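Long-range contacts in endo-1,4-beta-xylanase C (PDB 4XUT), which hydrolyses internal beta-1,4-xylosidic linkages of xylan, this chain being a CBM22 carbohydrate-binding module of the enzyme: residues 32-37 against 58-63; 94-99 against 145-150. One frame throughout, in Å; residues are numbered along the deposited sequence.

Contact 1. Residues 32-37 against 58-63. With BGC (beta-D-glucopyranose), chain D; BGC (beta-D-glucopyranose), chain B.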
ATOM      1  N   GLY A  32       8.469   7.376   4.635  1.00 18.09           N
ATOM      2  CA  GLY A  32       9.747   8.032   4.936  1.00 19.77           C
ATOM      3  C   GLY A  32       9.901   9.328   4.154  1.00 19.50           C
ATOM      4  O   GLY A  32       9.041  10.184   4.213  1.00 18.74           O
ATOM      5  N   THR A  33      10.959   9.399   3.345  1.00 19.82           N
ATOM      6  CA  THR A  33      11.315  10.570   2.534  1.00 19.22           C
ATOM      7  C   THR A  33      10.814  10.561   1.095  1.00 18.84           C
ATOM      8  O   THR A  33      11.195  11.398   0.281  1.00 20.42           O
ATOM      9  CB  THR A  33      12.851  10.724   2.503  1.00 20.35           C
ATOM     10  OG1 THR A  33      13.454   9.484   2.115  1.00 18.43           O
ATOM     11  CG2 THR A  33      13.331  11.105   3.886  1.00 20.66           C
ATOM     12  N   GLU A  34       9.997   9.568   0.761  1.00 17.47           N
ATOM     13  CA  GLU A  34       9.502   9.397  -0.604  1.00 16.99           C
ATOM     14  C   GLU A  34       8.365  10.404  -0.933  1.00 17.73           C
ATOM     15  O   GLU A  34       7.836  11.086  -0.056  1.00 18.25           O
ATOM     16  CB  GLU A  34       9.139   7.909  -0.878  1.00 17.12           C
ATOM     17  CG  GLU A  34       7.806   7.399  -0.316  1.00 16.90           C
ATOM     18  CD  GLU A  34       7.865   6.997   1.124  1.00 17.52           C
ATOM     19  OE1 GLU A  34       8.690   7.548   1.898  1.00 17.92           O
ATOM     20  OE2 GLU A  34       7.021   6.171   1.538  1.00 16.81           O
ATOM     21  N   LYS A  35       8.025  10.463  -2.202  1.00 18.08           N
ATOM     22  CA  LYS A  35       7.071  11.419  -2.746  1.00 20.83           C
ATOM     23  C   LYS A  35       5.817  10.756  -3.254  1.00 19.78           C
ATOM     24  O   LYS A  35       5.893   9.874  -4.095  1.00 19.13           O
ATOM     25  CB  LYS A  35       7.727  12.133  -3.933  1.00 23.53           C
ATOM     26  CG  LYS A  35       6.836  13.154  -4.601  1.00 28.45           C
ATOM     27  CD  LYS A  35       7.643  13.931  -5.639  1.00 31.43           C
ATOM     28  CE  LYS A  35       7.012  15.281  -5.937  1.00 35.73           C
ATOM     29  NZ  LYS A  35       5.750  15.116  -6.697  1.00 37.14           N
ATOM     30  N   LEU A  36       4.661  11.209  -2.751  1.00 18.95           N
ATOM     31  CA  LEU A  36       3.342  10.780  -3.270  1.00 19.69           C
ATOM     32  C   LEU A  36       2.688  11.869  -4.086  1.00 19.85           C
ATOM     33  O   LEU A  36       2.692  13.051  -3.678  1.00 19.61           O
ATOM     34  CB  LEU A  36       2.369  10.415  -2.138  1.00 19.14           C
ATOM     35  CG  LEU A  36       2.427   8.960  -1.673  1.00 19.77           C
ATOM     36  CD1 LEU A  36       3.759   8.667  -1.019  1.00 20.15           C
ATOM     37  CD2 LEU A  36       1.262   8.682  -0.713  1.00 19.88           C
ATOM     38  N   GLU A  37       2.081  11.476  -5.192  1.00 20.45           N
ATOM     39  CA  GLU A  37       1.386  12.440  -6.055  1.00 23.24           C
ATOM     40  C   GLU A  37       0.227  11.759  -6.741  1.00 20.75           C
ATOM     41  O   GLU A  37       0.395  10.676  -7.292  1.00 20.69           O
ATOM     42  CB  GLU A  37       2.345  12.988  -7.120  1.00 25.67           C
ATOM     43  CG  GLU A  37       1.731  14.153  -7.899  1.00 31.93           C
ATOM     44  CD  GLU A  37       2.628  14.719  -8.985  1.00 36.62           C
ATOM     45  OE1 GLU A  37       3.811  14.340  -9.067  1.00 36.97           O
ATOM     46  OE2 GLU A  37       2.128  15.554  -9.770  1.00 41.45           O
ATOM     47  N   THR A  58      13.177  -0.056   0.413  1.00 16.90           N
ATOM     48  CA  THR A  58      12.172  -1.008  -0.091  1.00 18.56           C
ATOM     49  C   THR A  58      10.816  -0.770   0.558  1.00 17.62           C
ATOM     50  O   THR A  58       9.781  -1.012  -0.045  1.00 17.76           O
ATOM     51  CB  THR A  58      12.557  -2.483   0.143  1.00 19.33           C
ATOM     52  OG1 THR A  58      12.754  -2.722   1.544  1.00 20.29           O
ATOM     53  CG2 THR A  58      13.812  -2.822  -0.596  1.00 20.40           C
ATOM     54  N   TYR A  59      10.859  -0.276   1.784  1.00 17.92           N
ATOM     55  CA  TYR A  59       9.660  -0.056   2.576  1.00 19.64           C
ATOM     56  C   TYR A  59       9.021   1.320   2.369  1.00 18.16           C
ATOM     57  O   TYR A  59       8.031   1.633   2.974  1.00 17.22           O
ATOM     58  CB  TYR A  59       9.923  -0.309   4.045  1.00 21.60           C
ATOM     59  CG  TYR A  59      11.074   0.448   4.632  1.00 22.25           C
ATOM     60  CD1 TYR A  59      10.937   1.765   5.065  1.00 23.85           C
ATOM     61  CD2 TYR A  59      12.310  -0.181   4.786  1.00 24.77           C
ATOM     62  CE1 TYR A  59      12.024   2.455   5.634  1.00 26.90           C
ATOM     63  CE2 TYR A  59      13.394   0.494   5.326  1.00 25.71           C
ATOM     64  CZ  TYR A  59      13.247   1.795   5.758  1.00 27.62           C
ATOM     65  OH  TYR A  59      14.342   2.409   6.301  1.00 29.78           O
ATOM     66  N   HIS A  60       9.588   2.122   1.478  1.00 17.47           N
ATOM     67  CA  HIS A  60       8.925   3.329   1.013  1.00 16.74           C
ATOM     68  C   HIS A  60       7.800   2.932   0.082  1.00 17.09           C
ATOM     69  O   HIS A  60       7.973   2.066  -0.799  1.00 15.67           O
ATOM     70  CB  HIS A  60       9.904   4.239   0.294  1.00 16.77           C
ATOM     71  CG  HIS A  60      10.866   4.922   1.210  1.00 15.46           C
ATOM     72  ND1 HIS A  60      11.919   5.680   0.739  1.00 15.26           N
ATOM     73  CD2 HIS A  60      10.945   4.973   2.558  1.00 14.94           C
ATOM     74  CE1 HIS A  60      12.599   6.171   1.760  1.00 14.38           C
ATOM     75  NE2 HIS A  60      12.029   5.763   2.874  1.00 14.22           N
ATOM     76  N   GLY A  61       6.643   3.549   0.321  1.00 15.42           N
ATOM     77  CA  GLY A  61       5.467   3.261  -0.453  1.00 15.40           C
ATOM     78  C   GLY A  61       4.278   4.018   0.090  1.00 13.76           C
ATOM     79  O   GLY A  61       4.361   4.610   1.164  1.00 14.01           O
ATOM     80  N   PRO A  62       3.171   3.984  -0.631  1.00 13.00           N
ATOM     81  CA  PRO A  62       2.004   4.730  -0.226  1.00 12.72           C
ATOM     82  C   PRO A  62       1.259   4.010   0.894  1.00 12.79           C
ATOM     83  O   PRO A  62       1.045   2.809   0.810  1.00 13.56           O
ATOM     84  CB  PRO A  62       1.142   4.731  -1.489  1.00 12.87           C
ATOM     85  CG  PRO A  62       1.504   3.480  -2.188  1.00 13.37           C
ATOM     86  CD  PRO A  62       2.904   3.125  -1.791  1.00 13.51           C
ATOM     87  N   LEU A  63       0.848   4.763   1.888  1.00 12.68           N
ATOM     88  CA  LEU A  63       0.223   4.214   3.079  1.00 13.05           C
ATOM     89  C   LEU A  63      -1.045   4.990   3.399  1.00 13.85           C
ATOM     90  O   LEU A  63      -1.097   6.227   3.278  1.00 12.72           O
ATOM     91  CB  LEU A  63       1.195   4.318   4.235  1.00 13.45           C
ATOM     92  CG  LEU A  63       0.693   3.860   5.595  1.00 14.01           C
ATOM     93  CD1 LEU A  63       1.828   3.215   6.391  1.00 14.25           C
ATOM     94  CD2 LEU A  63       0.073   5.009   6.397  1.00 14.87           C
TER
HETATM   95  C2  BGC D   1      12.364   1.524  10.433  1.00 41.08           C
HETATM   96  C3  BGC D   1      12.097   0.529   9.307  1.00 41.22           C
HETATM   97  C4  BGC D   1      10.615   0.574   9.001  1.00 40.12           C
HETATM   98  C5  BGC D   1      10.259   2.033   8.608  1.00 38.07           C
HETATM   99  C6  BGC D   1       8.803   2.144   8.252  1.00 38.02           C
HETATM  100  C1  BGC D   1      12.047   2.933   9.898  1.00 39.69           C
HETATM  101  O1  BGC D   1      12.494   3.959  10.808  0.50 36.31           O
HETATM  102  O2  BGC D   1      13.697   1.360  10.960  1.00 44.64           O
HETATM  103  O3  BGC D   1      12.476  -0.812   9.640  1.00 48.80           O
HETATM  104  O4  BGC D   1      10.373  -0.355   7.932  1.00 44.32           O
HETATM  105  O5  BGC D   1      10.630   2.993   9.616  1.00 40.68           O
HETATM  106  O6  BGC D   1       8.427   3.381   7.655  1.00 41.65           O
HETATM  107  C2  BGC B   2       9.236  -2.085   6.898  1.00 40.75           C
HETATM  108  C3  BGC B   2       8.762  -3.516   6.740  1.00 39.68           C
HETATM  109  C4  BGC B   2       9.873  -4.466   7.178  1.00 41.50           C
HETATM  110  C5  BGC B   2      10.411  -4.031   8.557  1.00 39.49           C
HETATM  111  C6  BGC B   2      11.513  -4.921   9.200  1.00 41.91           C
HETATM  112  C1  BGC B   2       9.882  -1.690   8.216  1.00 40.93           C
HETATM  113  O2  BGC B   2       8.130  -1.220   6.704  1.00 44.62           O
HETATM  114  O3  BGC B   2       8.348  -3.746   5.372  1.00 42.64           O
HETATM  115  O4  BGC B   2       9.310  -5.788   7.146  1.00 43.61           O
HETATM  116  O5  BGC B   2      10.879  -2.663   8.509  1.00 44.58           O
HETATM  117  O6  BGC B   2      12.750  -5.046   8.472  1.00 45.56           O
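The carboxylate of Glu34 lies over the ring of His60 and joins two loop pieces of a CBM22 beta-sandwich. Residues 32-34 lead into the strand that starts at Lys35. Residues 58-62 run from the sugar cleft toward the strand at Leu63.

Stacking comes first. The carboxylate and imidazole planes are 13° apart. Glu34 OE1 sits over one face of the ring, toward its rim, 3.5 Å from His60 CG. The Glu34 chain gets there by bending at chi2 (-82°), which folds its acid end back across the histidine. His60 reaches past it to residues 32 and 33: His60 NE2 is 3.8 Å from Gly32 CA, and His60 CE1 is 3.4 Å from Thr33 OG1. ND1 of the ring takes a hydrogen bond from the backbone N of Ser56, which fixes the ring's rotation.

Hydrogen bonds hold both carboxylate oxygens. Gly32 N donates to the syn lone pair of Glu34 OE1 at 2.8 Å. Gly61 N donates to Glu34 OE2 at 2.9 Å, from above the carboxylate plane. Arg31 N also donates to OE2. The buried acid is thus gripped by three backbone N-H groups, which would probably stabilise its negative charge.

Apolar contact is lighter. Leu36 CD2 meets Pro62 CB at 4.0 Å, the two side chains crossing at about a right angle. Pro62 continues this packing onto Phe164 and Val166 of strand 164-173, inside the sandwich.

The neighbouring Tyr59 packs against the ligand. One face of its ring lies under the glucose of chain D, with Tyr59 CG 3.5 Å from O4 of that sugar. The next glucose, in chain B, rests against the start of the side chain, its O2 3.3 Å from Tyr59 CB.

Contact 2. Residues 94-99 against 145-150; sequences NGSLEK and YAETPW. With BGC (beta-D-glucopyranose), chain B.
Strands 94-99 and 145-147 run antiparallel, with Asn94-Glu147 and Ser96-Tyr145 as hydrogen-bonded pairs on either side of the non-hydrogen-bonded pair Gly95-Ala146. Four backbone bonds join them. The straightest is Asn94 N to Glu147 O, 2.8 Å at 179°. Between the bonded pairs, Ala146 CA lies 3.2 Å from Asn94 O in a CA-H...O contact. These are the two middle strands of the four-stranded sheet of the sandwich.

Asn94, Ser96, Tyr145 and Glu147 all point to the face of the sheet that carries the sugar. The Tyr145 ring leans over the neighbouring strand, because chi1 of 69° sets CG between its own backbone N and carbonyl carbon. Ser96 CB then packs against one ring face as a CH-pi contact, 3.7 Å from the centroid of the Tyr145 ring. The backbone of Leu97 and Glu98 meets the ring edge. Arg31 makes a cation-pi contact with the same ring.

Ser96 OG donates to Glu147 OE2 at 2.8 Å, meeting the carboxylate on its anti side and 31° out of its plane. Beyond CG the Glu147 chain runs straight, which carries its acid end up from the sheet to the glucose of chain B. The amide of Asn94 lies alongside Pro149, while its OD1 bonds to Ser115.

At the sugar, Glu147 OE1 is 2.6 Å from O3 of the chain B glucose. O2 of the same glucose donates a weak bond to Tyr145 OH at 3.3 Å. Trp150, poorly ordered, has O6 of this glucose over one ring face.

Ser96 thus lies in the second shell: its bond to OE2 would help hold the Glu147 carboxylate beside the sugar. The acid and the phenol turn polar atoms toward O3 and O2, in keeping with carbohydrate binding.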
ATOM      1  N   ASN A  94       4.379  -5.830  -2.888  1.00 17.37           N
ATOM      2  CA  ASN A  94       3.694  -6.406  -1.758  1.00 17.31           C
ATOM      3  C   ASN A  94       2.625  -5.454  -1.259  1.00 15.91           C
ATOM      4  O   ASN A  94       2.822  -4.228  -1.278  1.00 14.25           O
ATOM      5  CB  ASN A  94       4.680  -6.675  -0.630  1.00 20.48           C
ATOM      6  CG  ASN A  94       5.713  -7.758  -0.958  1.00 23.69           C
ATOM      7  OD1 ASN A  94       5.536  -8.603  -1.836  1.00 26.31           O
ATOM      8  ND2 ASN A  94       6.812  -7.729  -0.213  1.00 27.30           N
ATOM      9  N   GLY A  95       1.572  -6.030  -0.708  1.00 14.14           N
ATOM     10  CA  GLY A  95       0.615  -5.284   0.081  1.00 14.35           C
ATOM     11  C   GLY A  95       0.843  -5.663   1.525  1.00 13.74           C
ATOM     12  O   GLY A  95       0.963  -6.850   1.856  1.00 15.29           O
ATOM     13  N   SER A  96       0.940  -4.650   2.378  1.00 13.00           N
ATOM     14  CA  SER A  96       1.327  -4.859   3.767  1.00 13.34           C
ATOM     15  C   SER A  96       0.504  -4.025   4.748  1.00 11.92           C
ATOM     16  O   SER A  96      -0.192  -3.092   4.353  1.00 12.17           O
ATOM     17  CB  SER A  96       2.802  -4.560   3.999  1.00 13.29           C
ATOM     18  OG  SER A  96       3.630  -5.431   3.255  1.00 15.13           O
ATOM     19  N   LEU A  97       0.584  -4.422   6.016  1.00 12.08           N
ATOM     20  CA  LEU A  97      -0.046  -3.691   7.104  1.00 12.83           C
ATOM     21  C   LEU A  97       0.975  -3.131   8.087  1.00 13.16           C
ATOM     22  O   LEU A  97       1.920  -3.827   8.473  1.00 14.22           O
ATOM     23  CB  LEU A  97      -1.049  -4.575   7.858  1.00 13.58           C
ATOM     24  CG  LEU A  97      -2.155  -5.264   7.064  1.00 15.48           C
ATOM     25  CD1 LEU A  97      -2.961  -6.151   7.988  1.00 17.51           C
ATOM     26  CD2 LEU A  97      -3.007  -4.219   6.405  1.00 16.84           C
ATOM     27  N   GLU A  98       0.715  -1.908   8.550  1.00 12.53           N
ATOM     28  CA  GLU A  98       1.446  -1.323   9.666  1.00 12.80           C
ATOM     29  C   GLU A  98       0.470  -1.216  10.796  1.00 13.48           C
ATOM     30  O   GLU A  98      -0.604  -0.596  10.647  1.00 12.65           O
ATOM     31  CB  GLU A  98       1.988   0.047   9.296  1.00 13.70           C
ATOM     32  CG  GLU A  98       2.698   0.803  10.420  1.00 13.93           C
ATOM     33  CD  GLU A  98       3.202   2.149   9.949  1.00 15.96           C
ATOM     34  OE1 GLU A  98       4.159   2.182   9.165  1.00 16.80           O
ATOM     35  OE2 GLU A  98       2.614   3.177  10.331  1.00 15.31           O
ATOM     36  N   LYS A  99       0.845  -1.772  11.940  1.00 13.26           N
ATOM     37  CA  LYS A  99      -0.017  -1.797  13.106  1.00 13.97           C
ATOM     38  C   LYS A  99       0.599  -1.128  14.314  1.00 14.79           C
ATOM     39  O   LYS A  99       1.775  -1.324  14.622  1.00 15.44           O
ATOM     40  CB  LYS A  99      -0.342  -3.239  13.503  1.00 16.08           C
ATOM     41  CG  LYS A  99      -1.210  -3.921  12.511  1.00 18.27           C
ATOM     42  CD  LYS A  99      -1.850  -5.174  13.123  1.00 22.69           C
ATOM     43  CE  LYS A  99      -1.683  -6.376  12.254  1.00 28.15           C
ATOM     44  NZ  LYS A  99      -0.263  -6.760  12.303  1.00 35.56           N
ATOM     45  N   TYR A 145      -0.388  -0.458   3.223  1.00 12.72           N
ATOM     46  CA  TYR A 145       0.627   0.142   2.351  1.00 12.88           C
ATOM     47  C   TYR A 145       1.138  -0.854   1.319  1.00 12.99           C
ATOM     48  O   TYR A 145       0.931  -2.067   1.429  1.00 11.89           O
ATOM     49  CB  TYR A 145       1.759   0.787   3.128  1.00 13.41           C
ATOM     50  CG  TYR A 145       2.676  -0.146   3.856  1.00 13.22           C
ATOM     51  CD1 TYR A 145       2.336  -0.625   5.106  1.00 13.66           C
ATOM     52  CD2 TYR A 145       3.935  -0.467   3.353  1.00 13.28           C
ATOM     53  CE1 TYR A 145       3.172  -1.481   5.791  1.00 14.63           C
ATOM     54  CE2 TYR A 145       4.789  -1.281   4.049  1.00 13.73           C
ATOM     55  CZ  TYR A 145       4.398  -1.791   5.274  1.00 15.24           C
ATOM     56  OH  TYR A 145       5.194  -2.629   6.029  1.00 17.36           O
ATOM     57  N   ALA A 146       1.762  -0.303   0.283  1.00 13.17           N
ATOM     58  CA  ALA A 146       2.404  -1.093  -0.766  1.00 13.18           C
ATOM     59  C   ALA A 146       3.884  -0.815  -0.702  1.00 14.26           C
ATOM     60  O   ALA A 146       4.302   0.279  -0.364  1.00 14.34           O
ATOM     61  CB  ALA A 146       1.861  -0.759  -2.123  1.00 13.63           C
ATOM     62  N   GLU A 147       4.669  -1.825  -1.033  1.00 14.91           N
ATOM     63  CA  GLU A 147       6.124  -1.735  -0.925  1.00 15.44           C
ATOM     64  C   GLU A 147       6.742  -2.809  -1.819  1.00 16.35           C
ATOM     65  O   GLU A 147       6.041  -3.560  -2.456  1.00 16.76           O
ATOM     66  CB  GLU A 147       6.573  -1.946   0.520  1.00 16.27           C
ATOM     67  CG  GLU A 147       6.263  -3.333   1.053  1.00 17.22           C
ATOM     68  CD  GLU A 147       6.775  -3.603   2.451  1.00 19.48           C
ATOM     69  OE1 GLU A 147       7.670  -2.885   2.970  1.00 19.98           O
ATOM     70  OE2 GLU A 147       6.281  -4.581   3.028  1.00 19.87           O
ATOM     71  N   THR A 148       8.063  -2.822  -1.912  1.00 16.56           N
ATOM     72  CA  THR A 148       8.764  -3.913  -2.580  1.00 17.27           C
ATOM     73  C   THR A 148       9.387  -4.811  -1.524  1.00 18.99           C
ATOM     74  O   THR A 148       9.512  -4.374  -0.374  1.00 18.81           O
ATOM     75  CB  THR A 148       9.821  -3.400  -3.602  1.00 16.45           C
ATOM     76  OG1 THR A 148      10.632  -2.400  -2.996  1.00 16.49           O
ATOM     77  CG2 THR A 148       9.132  -2.810  -4.803  1.00 17.00           C
ATOM     78  N   PRO A 149       9.820  -6.043  -1.908  1.00 22.32           N
ATOM     79  CA  PRO A 149      10.345  -6.975  -0.906  1.00 25.24           C
ATOM     80  C   PRO A 149      11.546  -6.426  -0.140  1.00 28.65           C
ATOM     81  O   PRO A 149      12.404  -5.759  -0.729  1.00 26.62           O
ATOM     82  CB  PRO A 149      10.753  -8.184  -1.745  1.00 25.07           C
ATOM     83  CG  PRO A 149       9.734  -8.203  -2.837  1.00 24.51           C
ATOM     84  CD  PRO A 149       9.621  -6.738  -3.196  1.00 22.92           C
ATOM     85  N   TRP A 150      11.560  -6.697   1.158  1.00 37.03           N
ATOM     86  CA  TRP A 150      12.552  -6.164   2.062  1.00 47.18           C
ATOM     87  C   TRP A 150      13.983  -6.529   1.686  1.00 52.43           C
ATOM     88  O   TRP A 150      14.283  -7.648   1.295  1.00 51.09           O
ATOM     89  CB  TRP A 150      12.267  -6.561   3.501  1.00 54.48           C
ATOM     90  CG  TRP A 150      13.152  -5.741   4.447  1.00 65.46           C
ATOM     91  CD1 TRP A 150      12.896  -4.495   4.993  1.00 67.81           C
ATOM     92  CD2 TRP A 150      14.457  -6.097   4.877  1.00 73.78           C
ATOM     93  NE1 TRP A 150      13.964  -4.090   5.764  1.00 71.67           N
ATOM     94  CE2 TRP A 150      14.937  -5.054   5.707  1.00 76.41           C
ATOM     95  CE3 TRP A 150      15.268  -7.211   4.647  1.00 78.63           C
ATOM     96  CZ2 TRP A 150      16.198  -5.107   6.318  1.00 79.10           C
ATOM     97  CZ3 TRP A 150      16.520  -7.266   5.246  1.00 81.57           C
ATOM     98  CH2 TRP A 150      16.971  -6.222   6.078  1.00 81.71           C
TER
HETATM   99  C2  BGC B   2       9.236  -2.085   6.898  1.00 40.75           C
HETATM  100  C3  BGC B   2       8.762  -3.516   6.740  1.00 39.68           C
HETATM  101  C4  BGC B   2       9.873  -4.466   7.178  1.00 41.50           C
HETATM  102  C5  BGC B   2      10.411  -4.031   8.557  1.00 39.49           C
HETATM  103  C6  BGC B   2      11.513  -4.921   9.200  1.00 41.91           C
HETATM  104  C1  BGC B   2       9.882  -1.690   8.216  1.00 40.93           C
HETATM  105  O2  BGC B   2       8.130  -1.220   6.704  1.00 44.62           O
HETATM  106  O3  BGC B   2       8.348  -3.746   5.372  1.00 42.64           O
HETATM  107  O4  BGC B   2       9.310  -5.788   7.146  1.00 43.61           O
HETATM  108  O5  BGC B   2      10.879  -2.663   8.509  1.00 44.58           O
HETATM  109  O6  BGC B   2      12.750  -5.046   8.472  1.00 45.56           O

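How the contacts relate
From the N terminus, the chain passes through 32-37, forms the hairpin of strands 35-40 and 48-53, and returns at 58-63, where contact 1 closes the first loop. It then runs through strands 75-83 and 90-101. Contact 2 opens there and closes at 145-150, after strands 109-119 and 124-131. The two loops follow in series; neither encloses the other. They meet directly where 58-63 runs beside 145-150: probable backbone hydrogen bonds join Thr58 to Thr148 and Pro62 to Ala146. Contact 1 thereby ties the strand 35-40 edge of one sheet to the four-stranded sheet built around contact 2, and both border the glucose of chain B.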